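Local coordinates for internalin (Listeria monocytogenes serotype 4b, PDB 4FMZ), which is an internalin of the leucine-rich repeat family (InlF), a bacterial protein that probably takes part in adhesion to and invasion of host cells, at residues K48-G53 and L68-L73; N111-Y116 and K133-N138; L117-I122 and L139-N144; L157-V162 and D178-S183. One frame throughout, in Å; residues are numbered along the deposited sequence.

Contact 1: K48-G53 and L68-L73; sequences KLVVAG and LEYLNL. With EDO (1,2-ethanediol), chain D.
K48 sits opposite Y70, and L49 opposite L71, in the first pair of parallel strands of the leucine-rich repeat solenoid, 48-50 beside 70-72, axes 4.9 Å apart. Backbone bonds cross in the staggered parallel pattern: L49 N to Y70 O, N72 N to L49 O, and V51 N to N72 O at 2.9 Å. CA-H groups, including those of K48, V50 and L71, point at carbonyl oxygens across the seam.

Apolar packing fills the face of L49 and L71. The two lie alongside each other, CD2 of L49 3.9 Å from CD1 of L71, while CD1 of L68 reaches toward the backbone N of L49. Leucine, branched and wholly apolar, suits this buried face; L49 is covered by L21, I25 and V28 of helix 19-29. Just past the strands, V51 CB meets CD2 of L73.

The other face carries K48, V50, Y70 and N72. The amide oxygen of N72 is bonded to N74, and its CB rests on both methyls of V50. CG2 of V50 meets the Y70 ring at its edge. K48 runs beside the tyrosine with CG anti to its backbone N (chi1 177°) and the chain extended, which carries it over one ring face: CE sits 4.1 Å from the ring centroid as a CH-pi contact, and NZ makes a cation-pi contact 4.7 Å from that centroid, 19° off the ring normal.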
# COMPACT_ATOMS: atom_id res chain seq x y z
N LYS A 48 -15.21 -8.95 -19.07
CA LYS A 48 -14.05 -9.26 -18.24
C LYS A 48 -13.00 -10.01 -19.06
O LYS A 48 -13.30 -11.04 -19.69
CB LYS A 48 -14.50 -10.09 -17.03
CG LYS A 48 -13.38 -10.56 -16.10
CD LYS A 48 -13.96 -11.16 -14.81
CE LYS A 48 -12.89 -11.68 -13.89
NZ LYS A 48 -13.46 -12.17 -12.61
N LEU A 49 -11.76 -9.50 -19.06
CA LEU A 49 -10.63 -10.13 -19.73
C LEU A 49 -9.42 -10.12 -18.81
O LEU A 49 -9.07 -9.08 -18.25
CB LEU A 49 -10.30 -9.46 -21.08
CG LEU A 49 -9.18 -10.09 -21.94
CD1 LEU A 49 -9.65 -11.37 -22.62
CD2 LEU A 49 -8.68 -9.11 -22.98
N VAL A 50 -8.79 -11.31 -18.65
CA VAL A 50 -7.61 -11.48 -17.80
C VAL A 50 -6.51 -12.16 -18.62
O VAL A 50 -6.65 -13.32 -19.00
CB VAL A 50 -7.93 -12.28 -16.50
CG1 VAL A 50 -6.66 -12.53 -15.67
CG2 VAL A 50 -8.98 -11.56 -15.65
N VAL A 51 -5.44 -11.42 -18.92
CA VAL A 51 -4.26 -11.96 -19.63
C VAL A 51 -3.07 -11.49 -18.79
O VAL A 51 -2.44 -10.47 -19.08
CB VAL A 51 -4.14 -11.60 -21.16
CG1 VAL A 51 -2.99 -12.37 -21.83
CG2 VAL A 51 -5.44 -11.87 -21.90
N ALA A 52 -2.85 -12.19 -17.67
CA ALA A 52 -1.82 -11.82 -16.71
C ALA A 52 -0.59 -12.77 -16.73
O ALA A 52 -0.73 -13.98 -16.89
CB ALA A 52 -2.42 -11.76 -15.31
N GLY A 53 0.59 -12.19 -16.53
CA GLY A 53 1.85 -12.90 -16.47
C GLY A 53 2.28 -13.58 -17.75
O GLY A 53 2.81 -14.69 -17.70
N LEU A 68 -16.20 -3.91 -22.25
CA LEU A 68 -15.23 -4.31 -21.24
C LEU A 68 -15.31 -3.39 -20.03
O LEU A 68 -15.26 -2.17 -20.18
CB LEU A 68 -13.81 -4.30 -21.83
CG LEU A 68 -12.71 -5.03 -21.06
CD1 LEU A 68 -12.94 -6.55 -21.03
CD2 LEU A 68 -11.37 -4.73 -21.69
N GLU A 69 -15.46 -4.00 -18.85
CA GLU A 69 -15.56 -3.30 -17.56
C GLU A 69 -14.37 -3.63 -16.67
O GLU A 69 -13.96 -2.81 -15.86
CB GLU A 69 -16.84 -3.73 -16.83
CG GLU A 69 -18.15 -3.33 -17.49
CD GLU A 69 -19.38 -3.90 -16.80
OE1 GLU A 69 -19.28 -4.28 -15.61
OE2 GLU A 69 -20.45 -3.95 -17.45
N TYR A 70 -13.85 -4.86 -16.80
CA TYR A 70 -12.77 -5.37 -15.98
C TYR A 70 -11.66 -5.92 -16.87
O TYR A 70 -11.89 -6.80 -17.69
CB TYR A 70 -13.35 -6.45 -15.04
CG TYR A 70 -12.40 -7.13 -14.07
CD1 TYR A 70 -11.44 -8.03 -14.52
CD2 TYR A 70 -12.58 -7.00 -12.69
CE1 TYR A 70 -10.63 -8.72 -13.63
CE2 TYR A 70 -11.77 -7.69 -11.79
CZ TYR A 70 -10.79 -8.54 -12.27
OH TYR A 70 -10.00 -9.24 -11.39
N LEU A 71 -10.46 -5.37 -16.72
CA LEU A 71 -9.33 -5.77 -17.53
C LEU A 71 -8.09 -5.91 -16.67
O LEU A 71 -7.68 -4.94 -16.03
CB LEU A 71 -9.09 -4.75 -18.66
CG LEU A 71 -7.85 -4.99 -19.53
CD1 LEU A 71 -7.95 -6.29 -20.32
CD2 LEU A 71 -7.61 -3.83 -20.44
N ASN A 72 -7.50 -7.11 -16.67
CA ASN A 72 -6.29 -7.41 -15.93
C ASN A 72 -5.18 -7.83 -16.90
O ASN A 72 -5.19 -8.94 -17.44
CB ASN A 72 -6.56 -8.49 -14.86
CG ASN A 72 -5.34 -8.92 -14.08
OD1 ASN A 72 -4.21 -8.50 -14.33
ND2 ASN A 72 -5.55 -9.82 -13.15
N LEU A 73 -4.20 -6.94 -17.09
CA LEU A 73 -3.05 -7.18 -17.95
C LEU A 73 -1.75 -7.07 -17.14
O LEU A 73 -0.70 -6.65 -17.67
CB LEU A 73 -3.05 -6.23 -19.15
CG LEU A 73 -4.16 -6.41 -20.18
CD1 LEU A 73 -4.18 -5.27 -21.14
CD2 LEU A 73 -4.02 -7.75 -20.94
C1 EDO D . -17.35 -11.88 -20.10
O1 EDO D . -15.96 -11.79 -20.31
C2 EDO D . -17.65 -12.41 -18.69
O2 EDO D . -19.05 -12.46 -18.54

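Contact 2: N111-Y116 and K133-N138; sequences NLRELY and KMYSLN
M134, a selenomethionine, pushes its end into the closely packed, buried part of this contact between two successive leucine-rich repeats. Its chain bends at chi2 and chi3, laying SE 3.7 Å from L115 CB, while CE touches CB of both L112 and L115. L137 lies alongside L115, its CD1 3.8 Å from L115 CD2. These long, apolar side chains suit a buried interior in which each repeat packs on the next. The parallel backbones close the seam here: L115 N bonds to S136 O and N138 N to L115 O, and R113 O takes two donors, Y135 N in the carbonyl plane on a lone pair and S136 N.

Toward solvent, long polar chains span the gap instead. R113 folds back at chi2 and chi3 so that NE reaches K133 O at 2.8 Å, the oxygen tilted 17° from the guanidinium plane; NH2 then lies near Y135 CB. Extended K133 runs beside N111 and gives NZ to OD1 at 2.9 Å, and a water joins L112 O to K133 N. On the sheet face that carries E114 and S136, Y116 crosses N138, CD1 3.6 Å from N138 CB, and a second water links Y116 OH with S136 OG.

Strand 92-94 flanks 114-116: Y94 takes Y116 edge-to-face and binds the E114 carboxylate. Strand 159-161 flanks 136-138, where L160 packs on L137.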
# COMPACT_ATOMS: atom_id res chain seq x y z
N ASN A 111 -15.13 6.37 -15.56
CA ASN A 111 -15.89 5.42 -14.73
C ASN A 111 -14.94 4.51 -13.92
O ASN A 111 -15.40 3.67 -13.15
CB ASN A 111 -16.85 4.60 -15.57
CG ASN A 111 -17.98 5.43 -16.11
OD1 ASN A 111 -18.56 6.28 -15.43
ND2 ASN A 111 -18.30 5.21 -17.37
N LEU A 112 -13.62 4.71 -14.07
CA LEU A 112 -12.63 3.91 -13.34
C LEU A 112 -12.78 4.08 -11.81
O LEU A 112 -12.90 5.20 -11.30
CB LEU A 112 -11.20 4.26 -13.77
CG LEU A 112 -10.68 3.57 -15.03
CD1 LEU A 112 -9.31 4.10 -15.40
CD2 LEU A 112 -10.63 2.04 -14.86
N ARG A 113 -12.86 2.93 -11.12
CA ARG A 113 -13.01 2.84 -9.67
C ARG A 113 -11.72 2.25 -9.07
O ARG A 113 -11.27 2.68 -8.00
CB ARG A 113 -14.22 1.95 -9.30
CG ARG A 113 -15.57 2.40 -9.86
CD ARG A 113 -16.09 3.73 -9.33
NE ARG A 113 -15.96 3.92 -7.87
CZ ARG A 113 -16.78 3.40 -6.96
NH1 ARG A 113 -17.78 2.60 -7.32
NH2 ARG A 113 -16.60 3.65 -5.67
N GLU A 114 -11.14 1.27 -9.77
CA GLU A 114 -9.90 0.62 -9.33
C GLU A 114 -8.87 0.65 -10.45
O GLU A 114 -9.14 0.17 -11.56
CB GLU A 114 -10.16 -0.82 -8.87
CG GLU A 114 -11.09 -0.94 -7.67
CD GLU A 114 -11.01 -2.25 -6.91
OE1 GLU A 114 -9.98 -2.95 -7.02
OE2 GLU A 114 -12.00 -2.57 -6.20
N LEU A 115 -7.70 1.24 -10.17
CA LEU A 115 -6.64 1.37 -11.16
C LEU A 115 -5.28 1.07 -10.54
O LEU A 115 -4.85 1.79 -9.63
CB LEU A 115 -6.67 2.78 -11.77
CG LEU A 115 -5.52 3.18 -12.71
CD1 LEU A 115 -5.54 2.38 -14.03
CD2 LEU A 115 -5.58 4.65 -12.98
N TYR A 116 -4.60 -0.01 -11.02
CA TYR A 116 -3.25 -0.36 -10.52
C TYR A 116 -2.25 -0.15 -11.63
O TYR A 116 -2.40 -0.69 -12.73
CB TYR A 116 -3.13 -1.81 -9.98
CG TYR A 116 -4.09 -2.24 -8.88
CD1 TYR A 116 -4.90 -1.31 -8.23
CD2 TYR A 116 -4.19 -3.57 -8.50
CE1 TYR A 116 -5.81 -1.71 -7.25
CE2 TYR A 116 -5.09 -3.98 -7.52
CZ TYR A 116 -5.90 -3.04 -6.90
OH TYR A 116 -6.83 -3.43 -5.97
N LYS A 133 -14.12 9.33 -9.77
CA LYS A 133 -14.85 8.20 -9.17
C LYS A 133 -13.86 7.19 -8.53
O LYS A 133 -14.31 6.21 -7.92
CB LYS A 133 -15.72 7.48 -10.22
CG LYS A 133 -16.96 8.24 -10.65
CD LYS A 133 -17.79 7.33 -11.56
CE LYS A 133 -19.04 7.97 -12.10
NZ LYS A 133 -19.79 7.01 -12.96
N MSE A 134 -12.54 7.43 -8.67
CA MSE A 134 -11.49 6.52 -8.14
C MSE A 134 -11.73 6.17 -6.66
O MSE A 134 -11.92 7.06 -5.83
CB MSE A 134 -10.08 7.12 -8.31
CG MSE A 134 -8.96 6.06 -8.28
SE MSE A 134 -9.07 4.71 -9.70
CE MSE A 134 -8.81 5.90 -11.25
N TYR A 135 -11.74 4.87 -6.37
CA TYR A 135 -11.94 4.29 -5.04
C TYR A 135 -10.64 3.67 -4.53
O TYR A 135 -10.34 3.79 -3.34
CB TYR A 135 -13.07 3.25 -5.09
CG TYR A 135 -13.32 2.51 -3.80
CD1 TYR A 135 -14.20 3.02 -2.84
CD2 TYR A 135 -12.77 1.25 -3.56
CE1 TYR A 135 -14.49 2.32 -1.68
CE2 TYR A 135 -13.03 0.55 -2.39
CZ TYR A 135 -13.89 1.09 -1.44
OH TYR A 135 -14.19 0.42 -0.29
N SER A 136 -9.88 3.00 -5.40
CA SER A 136 -8.62 2.36 -5.03
C SER A 136 -7.58 2.59 -6.12
O SER A 136 -7.81 2.24 -7.28
CB SER A 136 -8.83 0.87 -4.79
OG SER A 136 -7.60 0.26 -4.45
N LEU A 137 -6.45 3.20 -5.75
CA LEU A 137 -5.39 3.52 -6.68
C LEU A 137 -4.05 3.00 -6.20
O LEU A 137 -3.70 3.19 -5.05
CB LEU A 137 -5.33 5.04 -6.90
CG LEU A 137 -4.29 5.58 -7.89
CD1 LEU A 137 -4.60 5.14 -9.33
CD2 LEU A 137 -4.21 7.10 -7.78
N ASN A 138 -3.31 2.35 -7.10
CA ASN A 138 -1.98 1.83 -6.77
C ASN A 138 -0.94 2.39 -7.74
O ASN A 138 -0.89 2.00 -8.92
CB ASN A 138 -1.97 0.28 -6.79
CG ASN A 138 -0.66 -0.31 -6.30
OD1 ASN A 138 0.31 0.39 -6.04
ND2 ASN A 138 -0.60 -1.64 -6.21
O HOH W 1 -13.14 7.86 -12.22
O HOH W 2 -8.94 -2.16 -3.78

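Contact 3: L117-I122 and L139-N144; sequences LNEDNI and LGANHN
N118 lies beside G140, and E119 beside A141, as L117-D120 and L139-N142 are both type II beta turns, one in each of two successive repeats. G140 O receives E119 N at 2.8 Å, and the CA of N118 also approaches that oxygen. The third positions of the turns, E119 and A141, have positive phi (61° and 59°), the backbone shape this turn type needs.

N142 does most of the work among the side chains. Its CG stands anti to the carbonyl carbon, chi1 -81°, which swings the amide across to the neighbouring turn. There ND2 gives nearly straight bonds to L117 O (2.8 Å) and to L139 O of its own turn, both oxygens close to the amide plane but ND2 above each carbonyl plane. OD1 accepts I122 N at 2.9 Å. One buried amide thus meets the carbonyls of L117 and L139, which begin the turns, and the N-H of I122 just after the first, a task that suits asparagine, donor and acceptor at once; it is consistent with the recurrent consensus asparagine of leucine-rich repeats, which bonds to the backbone of neighbouring repeats.

At the rim N144 ND2 gives to OD1 of N121 at 3.0 Å, in the carbonyl plane on a lone pair, and a water bridges N121 OD1, I122 O and N144 N. Inside, L117 CD1 lies beside L139 CD2.

These turns follow strands 114-116 and 136-138. L117 packs on I95; on the far side L139, at the start of the second turn, bonds through its backbone to T161 of strand 159-161.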
# COMPACT_ATOMS: atom_id res chain seq x y z
N LEU A 117 -1.25 0.67 -11.34
CA LEU A 117 -0.16 1.05 -12.23
C LEU A 117 1.17 0.79 -11.55
O LEU A 117 2.18 1.41 -11.89
CB LEU A 117 -0.31 2.54 -12.59
CG LEU A 117 -1.49 2.90 -13.49
CD1 LEU A 117 -1.79 4.37 -13.39
CD2 LEU A 117 -1.21 2.50 -14.93
N ASN A 118 1.16 -0.12 -10.57
CA ASN A 118 2.34 -0.47 -9.77
C ASN A 118 3.43 -1.10 -10.62
O ASN A 118 3.15 -1.89 -11.52
CB ASN A 118 1.97 -1.42 -8.62
CG ASN A 118 1.31 -2.70 -9.09
OD1 ASN A 118 0.20 -2.69 -9.61
ND2 ASN A 118 2.01 -3.81 -9.00
N GLU A 119 4.69 -0.73 -10.33
CA GLU A 119 5.89 -1.23 -11.00
C GLU A 119 5.90 -0.92 -12.52
O GLU A 119 6.43 -1.69 -13.31
CB GLU A 119 6.11 -2.74 -10.72
CG GLU A 119 6.45 -3.01 -9.26
CD GLU A 119 6.35 -4.45 -8.81
OE1 GLU A 119 7.31 -5.21 -9.08
OE2 GLU A 119 5.35 -4.81 -8.16
N ASP A 120 5.36 0.24 -12.90
CA ASP A 120 5.44 0.75 -14.26
C ASP A 120 6.52 1.84 -14.23
O ASP A 120 7.29 1.87 -13.27
CB ASP A 120 4.06 1.25 -14.73
CG ASP A 120 3.16 0.14 -15.25
OD1 ASP A 120 3.66 -0.70 -16.01
OD2 ASP A 120 1.96 0.13 -14.92
N ASN A 121 6.62 2.71 -15.25
CA ASN A 121 7.61 3.80 -15.18
C ASN A 121 6.92 5.14 -15.47
O ASN A 121 7.32 5.88 -16.38
CB ASN A 121 8.82 3.55 -16.08
CG ASN A 121 9.98 4.48 -15.78
OD1 ASN A 121 10.08 5.10 -14.71
ND2 ASN A 121 10.87 4.65 -16.74
N ILE A 122 5.89 5.45 -14.69
CA ILE A 122 5.10 6.67 -14.87
C ILE A 122 5.68 7.81 -14.01
O ILE A 122 5.96 7.61 -12.83
CB ILE A 122 3.60 6.41 -14.57
CG1 ILE A 122 3.03 5.25 -15.44
CG2 ILE A 122 2.75 7.68 -14.77
CD1 ILE A 122 2.04 4.42 -14.71
N LEU A 139 -0.10 3.29 -7.23
CA LEU A 139 1.00 3.92 -7.98
C LEU A 139 2.38 3.45 -7.45
O LEU A 139 3.42 4.07 -7.74
CB LEU A 139 0.89 5.46 -7.91
CG LEU A 139 -0.33 6.08 -8.62
CD1 LEU A 139 -0.37 7.59 -8.38
CD2 LEU A 139 -0.33 5.79 -10.10
N GLY A 140 2.36 2.36 -6.70
CA GLY A 140 3.55 1.78 -6.09
C GLY A 140 4.69 1.47 -7.04
O GLY A 140 4.45 0.98 -8.14
N ALA A 141 5.92 1.76 -6.62
CA ALA A 141 7.17 1.49 -7.34
C ALA A 141 7.26 2.14 -8.75
O ALA A 141 7.85 1.57 -9.68
CB ALA A 141 7.43 -0.01 -7.42
N ASN A 142 6.72 3.35 -8.89
CA ASN A 142 6.92 4.20 -10.06
C ASN A 142 8.03 5.11 -9.55
O ASN A 142 7.75 6.14 -8.95
CB ASN A 142 5.63 4.91 -10.48
CG ASN A 142 4.73 4.03 -11.30
OD1 ASN A 142 4.91 3.89 -12.51
ND2 ASN A 142 3.78 3.36 -10.65
N HIS A 143 9.28 4.62 -9.65
CA HIS A 143 10.48 5.23 -9.06
C HIS A 143 10.72 6.70 -9.41
O HIS A 143 11.33 7.40 -8.60
CB HIS A 143 11.72 4.41 -9.42
CG HIS A 143 11.62 2.97 -8.99
ND1 HIS A 143 11.18 2.61 -7.73
CD2 HIS A 143 11.89 1.84 -9.69
CE1 HIS A 143 11.20 1.29 -7.70
NE2 HIS A 143 11.62 0.78 -8.86
N ASN A 144 10.23 7.17 -10.55
CA ASN A 144 10.46 8.54 -11.00
C ASN A 144 9.27 9.48 -10.80
O ASN A 144 9.34 10.65 -11.19
CB ASN A 144 10.91 8.54 -12.46
CG ASN A 144 12.22 7.81 -12.64
OD1 ASN A 144 13.24 8.15 -12.02
ND2 ASN A 144 12.22 6.77 -13.44
O HOH W 3 9.59 2.80 -12.27
O HOH W 4 8.41 6.30 -12.67

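Contact 4: L157-V162 and D178-S183; sequences LNYLTV and DLYSLS. With EDO (1,2-ethanediol), chain C.
D178 meets L157 through a water in this parallel strand pair of the leucine-rich repeat solenoid, 159-161 beside 181-183. The water gives to L157 O and accepts from D178 N; CB of D178 lies near the amide of N158, whose ND2 is held by G156.

L179 sends its end inward. With CG anti to the carbonyl carbon (chi1 -83°), CD2 comes 3.8 Å from L160 CB and also touches CG and CD2 of L157, so one leucine covers two others in the buried interior. Y180 gives its N to N158 O at 2.9 Å, while its ring runs outward beside that of Y159, with CD2 4.1 Å from Y159 OH, and stacks on H202.

S181 begins the strand proper. Its N bonds to N158 O, the second donor on that oxygen, and its O accepts L160 N; the small serine leaves room for the Y159 ring, which S181 CB approaches obliquely, 3.7 Å from Y159 CD2. L182 points into the buried face beside L160, with CD1 3.8 Å from L160 CD2, and packs further on F204.

S183 closes the pair: its N reaches L160 O at 2.8 Å and its O accepts V162 N. A 1,2-ethanediol, probably from the crystallisation liquor, lies between the small polar residues T161, S181 and S183, its O2 hydrogen-bonded to S181 OG at 2.7 Å.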
# COMPACT_ATOMS: atom_id res chain seq x y z
N LEU A 157 -11.72 8.60 -2.91
CA LEU A 157 -10.64 7.61 -2.79
C LEU A 157 -10.53 7.04 -1.38
O LEU A 157 -10.38 7.80 -0.42
CB LEU A 157 -9.28 8.20 -3.23
CG LEU A 157 -8.15 7.18 -3.51
CD1 LEU A 157 -8.39 6.41 -4.80
CD2 LEU A 157 -6.83 7.86 -3.62
N ASN A 158 -10.61 5.70 -1.28
CA ASN A 158 -10.55 4.96 -0.02
C ASN A 158 -9.22 4.25 0.19
O ASN A 158 -8.84 3.98 1.33
CB ASN A 158 -11.68 3.93 0.06
CG ASN A 158 -13.03 4.48 0.46
OD1 ASN A 158 -13.70 3.94 1.34
ND2 ASN A 158 -13.47 5.54 -0.21
N TYR A 159 -8.52 3.89 -0.91
CA TYR A 159 -7.25 3.16 -0.84
C TYR A 159 -6.22 3.79 -1.76
O TYR A 159 -6.52 4.02 -2.93
CB TYR A 159 -7.45 1.68 -1.20
CG TYR A 159 -8.41 0.97 -0.27
CD1 TYR A 159 -9.78 0.95 -0.52
CD2 TYR A 159 -7.95 0.31 0.87
CE1 TYR A 159 -10.67 0.34 0.35
CE2 TYR A 159 -8.83 -0.34 1.73
CZ TYR A 159 -10.19 -0.32 1.47
OH TYR A 159 -11.05 -0.95 2.33
N LEU A 160 -5.03 4.10 -1.23
CA LEU A 160 -3.95 4.70 -2.01
C LEU A 160 -2.58 4.15 -1.63
O LEU A 160 -2.22 4.15 -0.45
CB LEU A 160 -3.93 6.23 -1.86
CG LEU A 160 -2.83 7.00 -2.62
CD1 LEU A 160 -2.93 6.79 -4.16
CD2 LEU A 160 -2.85 8.48 -2.26
N THR A 161 -1.79 3.75 -2.66
CA THR A 161 -0.40 3.30 -2.50
C THR A 161 0.50 4.11 -3.43
O THR A 161 0.30 4.10 -4.64
CB THR A 161 -0.27 1.79 -2.80
OG1 THR A 161 -1.16 1.07 -1.94
CG2 THR A 161 1.18 1.28 -2.63
N VAL A 162 1.48 4.81 -2.85
CA VAL A 162 2.51 5.55 -3.59
C VAL A 162 3.82 5.18 -2.88
O VAL A 162 4.02 5.59 -1.75
CB VAL A 162 2.29 7.09 -3.70
CG1 VAL A 162 3.40 7.73 -4.53
CG2 VAL A 162 0.92 7.44 -4.28
N ASP A 178 -11.60 10.74 2.45
CA ASP A 178 -12.30 9.46 2.59
C ASP A 178 -11.29 8.31 2.72
O ASP A 178 -11.71 7.15 2.87
CB ASP A 178 -13.25 9.19 1.42
CG ASP A 178 -14.63 9.79 1.58
OD1 ASP A 178 -15.05 10.03 2.74
OD2 ASP A 178 -15.31 9.98 0.55
N LEU A 179 -9.97 8.60 2.66
CA LEU A 179 -8.94 7.57 2.74
C LEU A 179 -9.07 6.76 4.01
O LEU A 179 -9.20 7.31 5.10
CB LEU A 179 -7.52 8.13 2.62
CG LEU A 179 -6.99 8.38 1.20
CD1 LEU A 179 -5.64 9.07 1.26
CD2 LEU A 179 -6.86 7.08 0.40
N TYR A 180 -9.11 5.44 3.83
CA TYR A 180 -9.24 4.45 4.90
C TYR A 180 -7.90 3.80 5.15
O TYR A 180 -7.55 3.53 6.30
CB TYR A 180 -10.28 3.39 4.49
CG TYR A 180 -10.58 2.39 5.58
CD1 TYR A 180 -11.49 2.69 6.59
CD2 TYR A 180 -9.94 1.16 5.61
CE1 TYR A 180 -11.76 1.78 7.61
CE2 TYR A 180 -10.20 0.24 6.62
CZ TYR A 180 -11.11 0.56 7.62
OH TYR A 180 -11.41 -0.35 8.61
N SER A 181 -7.16 3.52 4.07
CA SER A 181 -5.85 2.87 4.11
C SER A 181 -4.91 3.60 3.14
O SER A 181 -5.24 3.78 1.97
CB SER A 181 -5.98 1.40 3.78
OG SER A 181 -4.71 0.77 3.73
N LEU A 182 -3.74 4.02 3.64
CA LEU A 182 -2.76 4.78 2.85
C LEU A 182 -1.35 4.25 3.02
O LEU A 182 -0.89 4.10 4.16
CB LEU A 182 -2.81 6.28 3.26
CG LEU A 182 -1.69 7.22 2.77
CD1 LEU A 182 -1.75 7.44 1.25
CD2 LEU A 182 -1.76 8.57 3.49
N SER A 183 -0.64 4.02 1.90
CA SER A 183 0.76 3.61 1.93
C SER A 183 1.64 4.65 1.26
O SER A 183 1.40 5.02 0.11
CB SER A 183 0.97 2.24 1.27
OG SER A 183 2.33 1.87 1.42
C1 EDO C . -2.56 1.09 1.10
O1 EDO C . -1.81 0.04 1.69
C2 EDO C . -3.71 0.46 0.28
O2 EDO C . -4.56 -0.21 1.19
O HOH W 5 -10.85 10.47 -0.37

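Overall arrangement
From the N terminus, helix 19-29 precedes contact 1, which closes a loop of 14 residues between its segments. Past strand 92-94 come contacts 2 and 3, each closing a loop of 16; their segments alternate along the chain, 111-116 running straight into 117-122 and 133-138 into 139-144, so strands and following turns are joined together. N138 O lies 2.8 Å from L117 N where they meet. Contact 4, closing a loop of 15, follows in series and touches both: strand 159-161 adjoins 136-138, and L139 N lies near T161 O. Contact 1 stands apart, its nearest atoms about 6 Å from contact 2. Together they link successive coils of the solenoid.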